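PDB 3VWA: cytoplasmic export protein 1 from Saccharomyces cerevisiae, which probably collects tRNA from nuclear export receptors at the nuclear pore complex and hands aminoacylated tRNA on to the translation machinery. Local coordinates for residues G112-L116 with G142-L146; R355-F359 with D391-L396; V474-L478 with D510-V515. All blocks are in the same frame, centred on the assembly; numbering follows the deposited sequence.

Contact 1. Residues G112-L116 with G142-L146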
loop_
_atom_site.group_PDB
_atom_site.type_symbol
_atom_site.label_atom_id
_atom_site.label_comp_id
_atom_site.label_asym_id
_atom_site.label_seq_id
_atom_site.Cartn_x
_atom_site.Cartn_y
_atom_site.Cartn_z
ATOM N N GLY A 112 -0.564 12.873 -15.391
ATOM C CA GLY A 112 -0.061 14.027 -14.619
ATOM C C GLY A 112 -0.031 15.273 -15.470
ATOM O O GLY A 112 -0.434 16.366 -15.062
ATOM N N ILE A 113 0.400 15.102 -16.707
ATOM C CA ILE A 113 0.402 16.230 -17.650
ATOM C C ILE A 113 -1.000 16.793 -17.811
ATOM O O ILE A 113 -1.176 18.006 -17.877
ATOM C CB ILE A 113 0.950 15.789 -19.017
ATOM C CG1 ILE A 113 2.478 15.630 -18.899
ATOM C CG2 ILE A 113 0.619 16.792 -20.098
ATOM C CD1 ILE A 113 3.088 14.947 -20.123
ATOM N N SER A 114 -1.992 15.910 -17.865
ATOM C CA SER A 114 -3.397 16.355 -17.966
ATOM C C SER A 114 -3.848 17.147 -16.698
ATOM O O SER A 114 -4.643 18.096 -16.797
ATOM C CB SER A 114 -4.347 15.206 -18.298
ATOM O OG SER A 114 -4.681 14.372 -17.187
ATOM N N GLN A 115 -3.286 16.815 -15.533
ATOM C CA GLN A 115 -3.613 17.542 -14.329
ATOM C C GLN A 115 -2.974 18.932 -14.358
ATOM O O GLN A 115 -3.597 19.904 -13.938
ATOM C CB GLN A 115 -3.183 16.749 -13.097
ATOM C CG GLN A 115 -4.041 15.518 -12.844
ATOM C CD GLN A 115 -3.325 14.466 -12.047
ATOM O OE1 GLN A 115 -2.130 14.587 -11.757
ATOM N NE2 GLN A 115 -4.053 13.415 -11.668
ATOM N N LEU A 116 -1.763 19.034 -14.916
ATOM C CA LEU A 116 -1.061 20.311 -15.011
ATOM C C LEU A 116 -1.781 21.225 -16.012
ATOM O O LEU A 116 -1.851 22.433 -15.804
ATOM C CB LEU A 116 0.395 20.091 -15.456
ATOM C CG LEU A 116 1.333 19.356 -14.521
ATOM C CD1 LEU A 116 2.716 19.414 -15.136
ATOM C CD2 LEU A 116 1.405 19.997 -13.130
ATOM N N GLY A 142 -1.884 12.044 -4.973
ATOM C CA GLY A 142 -1.046 11.621 -6.107
ATOM C C GLY A 142 -1.209 12.521 -7.322
ATOM O O GLY A 142 -0.649 12.240 -8.383
ATOM N N GLU A 143 -1.949 13.617 -7.155
ATOM C CA GLU A 143 -2.265 14.503 -8.251
ATOM C C GLU A 143 -1.167 15.554 -8.316
ATOM O O GLU A 143 -0.633 16.016 -7.281
ATOM C CB GLU A 143 -3.627 15.234 -8.047
ATOM C CG GLU A 143 -4.903 14.388 -7.977
ATOM C CD GLU A 143 -6.118 15.220 -7.471
ATOM O OE1 GLU A 143 -6.003 15.812 -6.375
ATOM O OE2 GLU A 143 -7.158 15.343 -8.158
ATOM N N TRP A 144 -0.907 16.000 -9.531
ATOM C CA TRP A 144 0.229 16.897 -9.770
ATOM C C TRP A 144 -0.258 18.273 -9.551
ATOM O O TRP A 144 -1.204 18.674 -10.214
ATOM C CB TRP A 144 0.741 16.747 -11.219
ATOM C CG TRP A 144 1.413 15.411 -11.451
ATOM C CD1 TRP A 144 1.363 14.283 -10.629
ATOM C CD2 TRP A 144 2.241 15.025 -12.588
ATOM N NE1 TRP A 144 2.102 13.278 -11.142
ATOM C CE2 TRP A 144 2.665 13.650 -12.330
ATOM C CE3 TRP A 144 2.677 15.671 -13.765
ATOM C CZ2 TRP A 144 3.473 12.932 -13.241
ATOM C CZ3 TRP A 144 3.479 14.941 -14.690
ATOM C CH2 TRP A 144 3.867 13.603 -14.417
ATOM N N VAL A 145 0.412 18.986 -8.636
ATOM C CA VAL A 145 0.145 20.386 -8.267
ATOM C C VAL A 145 1.355 21.377 -8.499
ATOM O O VAL A 145 2.515 20.954 -8.579
ATOM C CB VAL A 145 -0.452 20.484 -6.828
ATOM C CG1 VAL A 145 -1.870 19.883 -6.784
ATOM C CG2 VAL A 145 0.447 19.800 -5.774
ATOM N N LEU A 146 1.073 22.684 -8.579
ATOM C CA LEU A 146 2.060 23.664 -9.011
ATOM C C LEU A 146 2.432 24.643 -7.917
ATOM O O LEU A 146 1.603 25.093 -7.128
ATOM C CB LEU A 146 1.571 24.453 -10.234
ATOM C CG LEU A 146 1.688 23.708 -11.574
ATOM C CD1 LEU A 146 0.993 24.460 -12.722
ATOM C CD2 LEU A 146 3.157 23.388 -11.903
HETATM O O HOH W 1 -1.325 12.085 -11.160
#

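Contact 2. Residues R355-F359 with D391-L396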
loop_
_atom_site.group_PDB
_atom_site.type_symbol
_atom_site.label_atom_id
_atom_site.label_comp_id
_atom_site.label_asym_id
_atom_site.label_seq_id
_atom_site.Cartn_x
_atom_site.Cartn_y
_atom_site.Cartn_z
ATOM N N ARG A 355 -18.161 -17.889 2.010
ATOM C CA ARG A 355 -17.064 -18.849 1.887
ATOM C C ARG A 355 -15.950 -18.344 0.980
ATOM O O ARG A 355 -14.781 -18.509 1.265
ATOM C CB ARG A 355 -17.652 -20.095 1.240
ATOM C CG ARG A 355 -16.949 -21.400 1.498
ATOM C CD ARG A 355 -17.720 -22.048 2.615
ATOM N NE ARG A 355 -18.759 -22.937 2.145
ATOM C CZ ARG A 355 -19.777 -23.374 2.884
ATOM N NH1 ARG A 355 -20.682 -24.185 2.336
ATOM N NH2 ARG A 355 -19.912 -23.004 4.158
ATOM N N GLN A 356 -16.326 -17.741 -0.137
ATOM C CA GLN A 356 -15.360 -17.238 -1.089
ATOM C C GLN A 356 -14.563 -16.027 -0.549
ATOM O O GLN A 356 -13.412 -15.787 -0.935
ATOM C CB GLN A 356 -16.114 -16.912 -2.396
ATOM C CG GLN A 356 -16.641 -18.176 -3.102
ATOM C CD GLN A 356 -15.633 -19.346 -3.134
ATOM O OE1 GLN A 356 -14.462 -19.195 -3.535
ATOM N NE2 GLN A 356 -16.102 -20.535 -2.729
ATOM N N VAL A 357 -15.204 -15.251 0.318
ATOM C CA VAL A 357 -14.536 -14.217 1.046
ATOM C C VAL A 357 -13.451 -14.818 1.959
ATOM O O VAL A 357 -12.305 -14.387 1.948
ATOM C CB VAL A 357 -15.523 -13.379 1.911
ATOM C CG1 VAL A 357 -14.770 -12.489 2.875
ATOM C CG2 VAL A 357 -16.419 -12.497 1.022
ATOM N N ARG A 358 -13.871 -15.762 2.785
ATOM C CA ARG A 358 -13.013 -16.406 3.749
ATOM C C ARG A 358 -11.811 -17.105 3.050
ATOM O O ARG A 358 -10.691 -16.967 3.516
ATOM C CB ARG A 358 -13.815 -17.402 4.593
ATOM C CG ARG A 358 -12.940 -18.188 5.565
ATOM C CD ARG A 358 -12.310 -17.289 6.626
ATOM N NE ARG A 358 -13.318 -16.723 7.538
ATOM C CZ ARG A 358 -13.876 -17.357 8.583
ATOM N NH1 ARG A 358 -14.753 -16.707 9.378
ATOM N NH2 ARG A 358 -13.533 -18.622 8.862
ATOM N N PHE A 359 -12.019 -17.803 1.932
ATOM C CA PHE A 359 -10.839 -18.321 1.185
ATOM C C PHE A 359 -9.867 -17.150 0.837
ATOM O O PHE A 359 -8.628 -17.259 0.912
ATOM C CB PHE A 359 -11.284 -18.980 -0.124
ATOM C CG PHE A 359 -11.833 -20.396 0.022
ATOM C CD1 PHE A 359 -11.024 -21.450 0.487
ATOM C CD2 PHE A 359 -13.154 -20.692 -0.375
ATOM C CE1 PHE A 359 -11.537 -22.756 0.568
ATOM C CE2 PHE A 359 -13.667 -21.984 -0.260
ATOM C CZ PHE A 359 -12.851 -23.016 0.197
ATOM N N ASP A 391 -16.825 -25.640 9.352
ATOM C CA ASP A 391 -17.639 -25.348 8.165
ATOM C C ASP A 391 -17.912 -26.644 7.385
ATOM O O ASP A 391 -17.136 -27.589 7.477
ATOM C CB ASP A 391 -16.886 -24.342 7.285
ATOM C CG ASP A 391 -17.742 -23.764 6.143
ATOM O OD1 ASP A 391 -18.462 -22.789 6.370
ATOM O OD2 ASP A 391 -17.664 -24.257 5.008
ATOM N N SER A 392 -19.002 -26.672 6.596
ATOM C CA SER A 392 -19.445 -27.880 5.928
ATOM C C SER A 392 -18.634 -28.190 4.713
ATOM O O SER A 392 -18.588 -29.334 4.291
ATOM C CB SER A 392 -20.949 -27.811 5.560
ATOM O OG SER A 392 -21.207 -26.876 4.510
ATOM N N ASP A 393 -18.021 -27.172 4.118
ATOM C CA ASP A 393 -17.185 -27.369 2.927
ATOM C C ASP A 393 -15.793 -27.858 3.406
ATOM O O ASP A 393 -15.117 -27.188 4.196
ATOM C CB ASP A 393 -17.091 -26.037 2.169
ATOM C CG ASP A 393 -16.346 -26.158 0.862
ATOM O OD1 ASP A 393 -16.964 -26.322 -0.233
ATOM O OD2 ASP A 393 -15.124 -26.153 0.891
ATOM N N ALA A 394 -15.382 -29.042 2.958
ATOM C CA ALA A 394 -14.158 -29.675 3.434
ATOM C C ALA A 394 -12.944 -28.881 3.003
ATOM O O ALA A 394 -11.898 -28.862 3.687
ATOM C CB ALA A 394 -14.067 -31.103 2.922
ATOM N N THR A 395 -13.082 -28.172 1.894
ATOM C CA THR A 395 -11.954 -27.363 1.395
ATOM C C THR A 395 -11.737 -26.102 2.266
ATOM O O THR A 395 -10.561 -25.680 2.508
ATOM C CB THR A 395 -12.082 -27.072 -0.116
ATOM O OG1 THR A 395 -13.362 -26.486 -0.340
ATOM C CG2 THR A 395 -12.070 -28.349 -0.888
ATOM N N LEU A 396 -12.825 -25.512 2.780
ATOM C CA LEU A 396 -12.624 -24.401 3.726
ATOM C C LEU A 396 -11.989 -24.942 5.026
ATOM O O LEU A 396 -11.056 -24.327 5.576
ATOM C CB LEU A 396 -13.909 -23.639 4.046
ATOM C CG LEU A 396 -13.877 -22.103 4.091
ATOM C CD1 LEU A 396 -14.770 -21.524 5.174
ATOM C CD2 LEU A 396 -12.476 -21.515 4.197
#

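Contact 3. Residues V474-L478 with D510-V515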
loop_
_atom_site.group_PDB
_atom_site.type_symbol
_atom_site.label_atom_id
_atom_site.label_comp_id
_atom_site.label_asym_id
_atom_site.label_seq_id
_atom_site.Cartn_x
_atom_site.Cartn_y
_atom_site.Cartn_z
ATOM N N VAL A 474 -4.692 -45.165 4.459
ATOM C CA VAL A 474 -3.234 -45.248 4.492
ATOM C C VAL A 474 -2.570 -43.876 4.646
ATOM O O VAL A 474 -1.525 -43.756 5.292
ATOM C CB VAL A 474 -2.683 -46.017 3.259
ATOM C CG1 VAL A 474 -1.164 -45.879 3.077
ATOM C CG2 VAL A 474 -3.017 -47.489 3.380
ATOM N N LYS A 475 -3.169 -42.831 4.096
ATOM C CA LYS A 475 -2.473 -41.552 4.048
ATOM C C LYS A 475 -2.130 -40.966 5.442
ATOM O O LYS A 475 -1.024 -40.477 5.613
ATOM C CB LYS A 475 -3.196 -40.534 3.161
ATOM C CG LYS A 475 -2.313 -39.349 2.753
ATOM C CD LYS A 475 -3.000 -38.424 1.727
ATOM C CE LYS A 475 -2.033 -37.369 1.189
ATOM N NZ LYS A 475 -2.587 -36.544 0.071
ATOM N N PRO A 476 -3.070 -40.993 6.406
ATOM C CA PRO A 476 -2.817 -40.454 7.757
ATOM C C PRO A 476 -1.843 -41.296 8.586
ATOM O O PRO A 476 -1.143 -40.761 9.455
ATOM C CB PRO A 476 -4.205 -40.421 8.397
ATOM C CG PRO A 476 -5.169 -40.384 7.182
ATOM C CD PRO A 476 -4.501 -41.315 6.213
ATOM N N ARG A 477 -1.753 -42.586 8.272
ATOM C CA ARG A 477 -0.756 -43.462 8.883
ATOM C C ARG A 477 0.624 -43.046 8.422
ATOM O O ARG A 477 1.537 -42.817 9.246
ATOM C CB ARG A 477 -1.081 -44.933 8.578
ATOM C CG ARG A 477 -2.576 -45.228 8.732
ATOM C CD ARG A 477 -2.856 -46.617 9.264
ATOM N NE ARG A 477 -2.463 -47.634 8.318
ATOM C CZ ARG A 477 -3.269 -48.138 7.381
ATOM N NH1 ARG A 477 -4.525 -47.728 7.288
ATOM N NH2 ARG A 477 -2.813 -49.042 6.532
ATOM N N LEU A 478 0.777 -42.872 7.111
ATOM C CA LEU A 478 2.026 -42.355 6.541
ATOM C C LEU A 478 2.399 -40.981 7.091
ATOM O O LEU A 478 3.560 -40.637 7.160
ATOM C CB LEU A 478 1.866 -42.252 5.029
ATOM C CG LEU A 478 1.698 -43.585 4.273
ATOM C CD1 LEU A 478 1.352 -43.291 2.839
ATOM C CD2 LEU A 478 2.923 -44.482 4.342
ATOM N N ASP A 510 1.378 -53.343 9.959
ATOM C CA ASP A 510 0.289 -52.731 9.235
ATOM C C ASP A 510 -0.007 -53.561 7.977
ATOM O O ASP A 510 0.904 -54.168 7.421
ATOM C CB ASP A 510 0.757 -51.358 8.809
ATOM C CG ASP A 510 -0.376 -50.434 8.417
ATOM O OD1 ASP A 510 -0.670 -50.354 7.196
ATOM O OD2 ASP A 510 -0.939 -49.743 9.313
ATOM N N LYS A 511 -1.258 -53.552 7.535
ATOM C CA LYS A 511 -1.669 -54.247 6.283
ATOM C C LYS A 511 -1.072 -53.621 5.040
ATOM O O LYS A 511 -0.989 -54.265 4.003
ATOM C CB LYS A 511 -3.184 -54.253 6.121
ATOM C CG LYS A 511 -3.936 -54.866 7.295
ATOM C CD LYS A 511 -5.314 -54.243 7.490
ATOM C CE LYS A 511 -5.737 -54.273 8.963
ATOM N NZ LYS A 511 -7.039 -53.580 9.173
ATOM N N SER A 512 -0.672 -52.354 5.122
ATOM C CA SER A 512 -0.185 -51.656 3.941
ATOM C C SER A 512 1.315 -51.901 3.784
ATOM O O SER A 512 2.088 -51.622 4.695
ATOM C CB SER A 512 -0.495 -50.170 4.073
ATOM O OG SER A 512 0.328 -49.406 3.206
ATOM N N PRO A 513 1.754 -52.444 2.629
ATOM C CA PRO A 513 3.217 -52.716 2.576
ATOM C C PRO A 513 4.051 -51.439 2.735
ATOM O O PRO A 513 5.158 -51.468 3.303
ATOM C CB PRO A 513 3.440 -53.339 1.184
ATOM C CG PRO A 513 2.146 -53.205 0.436
ATOM C CD PRO A 513 1.061 -52.696 1.345
ATOM N N ILE A 514 3.519 -50.317 2.262
ATOM C CA ILE A 514 4.310 -49.096 2.286
ATOM C C ILE A 514 4.478 -48.578 3.739
ATOM O O ILE A 514 5.525 -48.051 4.092
ATOM C CB ILE A 514 3.916 -48.023 1.213
ATOM C CG1 ILE A 514 3.529 -46.695 1.838
ATOM C CG2 ILE A 514 2.936 -48.519 0.134
ATOM C CD1 ILE A 514 4.107 -45.530 1.059
ATOM N N VAL A 515 3.466 -48.796 4.586
ATOM C CA VAL A 515 3.578 -48.404 5.991
ATOM C C VAL A 515 4.546 -49.298 6.699
ATOM O O VAL A 515 5.379 -48.813 7.484
ATOM C CB VAL A 515 2.224 -48.449 6.734
ATOM C CG1 VAL A 515 2.417 -48.252 8.237
ATOM C CG2 VAL A 515 1.266 -47.430 6.148
#

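Contact 1. Residues G112-L116 with G142-L146
Trp144 lays one face of its indole against helix 112-116, directly beneath the backbone of Gly112. Gly112 CA stands 3.3 Å from the centroid of the Trp144 six-membered ring and 18° off the ring normal, a CH-pi contact, while Gly112 C comes to 3.2 Å from Trp144 CE3. This close seat depends on the glycine, since a beta carbon there would run into the ring. Leu116 meets the same indole at its edge and sends CD2 past it, 3.8 Å from Trp144 CB and 4.0 Å from Leu146 CD2. Such a helix laid on a short antiparallel hairpin, here strands 136-138 and 144-146 with Gly142 in the connecting turn, is consistent with the larger lobe of the kinase-like domain. Gln115 supplies the polar link: Trp144 N donates to Gln115 OE1 over 2.9 Å, arriving from above the carbonyl plane, 50° out of it. The Gln115 chain runs extended beyond CG (chi2 156°), which carries the amide from the helix to the start of the strand. Water 1 donates to Gln115 OE1 at 2.7 Å and to Gly142 O at 2.9 Å, bridging the amide to the turn, and OE1 thus accepts twice. The indole N-H of Trp144 is hydrogen-bonded through NE1 to Thr280 OG1, and Leu198 of helix 186-198 also packs on the ring.

Contact 2. Residues R355-F359 with D391-L396
The Phe359 ring carries Leu396 CD2 over one face, and the Arg355 guanidinium has Asp391 OD2 and Asp393 CB together over one of its own. On the phenyl ring the methyl is offset toward the rim: Leu396 CD2 lies 4.1 Å from the Phe359 centroid, a CH-pi contact. Phe359 CZ, at the end of the ring, reaches Leu396 N at 3.6 Å. The guanidinium and the Asp391 carboxylate are turned 81° against each other, so they do not meet as a flat, two-bond pair. Their salt bridge runs from Arg355 NH2 to Asp391 OD1, 2.7 Å long but weak as a hydrogen bond because the N-H points well aside (121°). Two bends in the Arg355 chain, the first at chi2 (98°), fold its end over the loop. Segment 391-396 is the turn and helix start inside the first HEAT repeat, laid against the first turn of helix 355-368. Asp391 also shapes that turn: its OD2 accepts from Asp393 N at 3.1 Å, making an Asx turn. Asp393 then N-caps helix 394-407, with Leu396 N bonded to its carboxylate, although the exact place of OD2 is doubtful. Leu396 fills the buried side, where CD2 reaches Arg358 CG at 3.6 Å and CD1 reaches Arg355 CD at 3.9 Å. The charged end of Arg358 turns to another partner, its NH1 bonding Phe350 O.

Contact 3. Residues V474-L478 with D510-V515
Val515 CG2 is the bump at the centre of this contact, pushed toward a shallow hollow on helix 474-487 lined by Val474, Arg477 and Leu478. It comes 3.8 Å from Leu478 CD2 and 4.2 Å from Val474 CG1, with the aliphatic root of Arg477 closing the hollow beside them. Leu478 answers with a bump of its own: its CD2 wedges in beside Ile514 as well, 3.4 Å from Ile514 CG1, tighter than usual van der Waals contact. Ile514 is modelled off a staggered rotamer (chi1 122°), which may reflect the tight fit or an uncertain placement of this exposed side chain; it and Leu478 cross at about a right angle. One helical turn earlier, Val474 CG2 rests on Ser512 CB at 3.7 Å. The other flank is ionic. Arg477 bends back at chi2 and chi3, laying one guanidinium face over Val474 CA and presenting an edge to Asp510. Its NH2 bonds Asp510 OD1 at 2.6 Å (152°) on the syn lone pair, while its NE gives Asp510 OD2 a weaker bond of 2.8 Å. On its anti side OD1 also accepts from Ser512 N at 2.9 Å, which closes an Asx turn. Putting an alanine at Asp510 would probably leave the Arg477 charge without its mate and Ser512 N without its acceptor, setting the turn free to move. Arg477 NH1 is bonded to Asp471 O, so the guanidinium ties together the loops before both helices. Ser512 N-caps helix 513-536 through a weak bond from Val515 N to its OG. The Asp in the turn, with Arg516 six residues on reaching weakly back to Asp510 O, follows the Asp and Arg pattern of HEAT repeats; segment 510-515 lies in the second annotated one.

Overall arrangement
Contact 1 lies in the kinase-like domain, while contacts 2 and 3 follow along the chain in the helical HEAT region, across the chain's centre. Contact 1 is about 45 Å from contact 2 and 67 Å from contact 3, centre to centre. Contacts 2 and 3 are 29 Å apart between centres and about 13 Å at their nearest atoms, without touching. Both join the start of one helix to the turn and start of the helix two further along the chain, and Phe359 facing Leu396 matches Leu478 facing Val515. They differ in the arginine: Arg355 serves Asp391 from one turn earlier than Arg477 serves Asp510, and only the latter makes a two-bond pair.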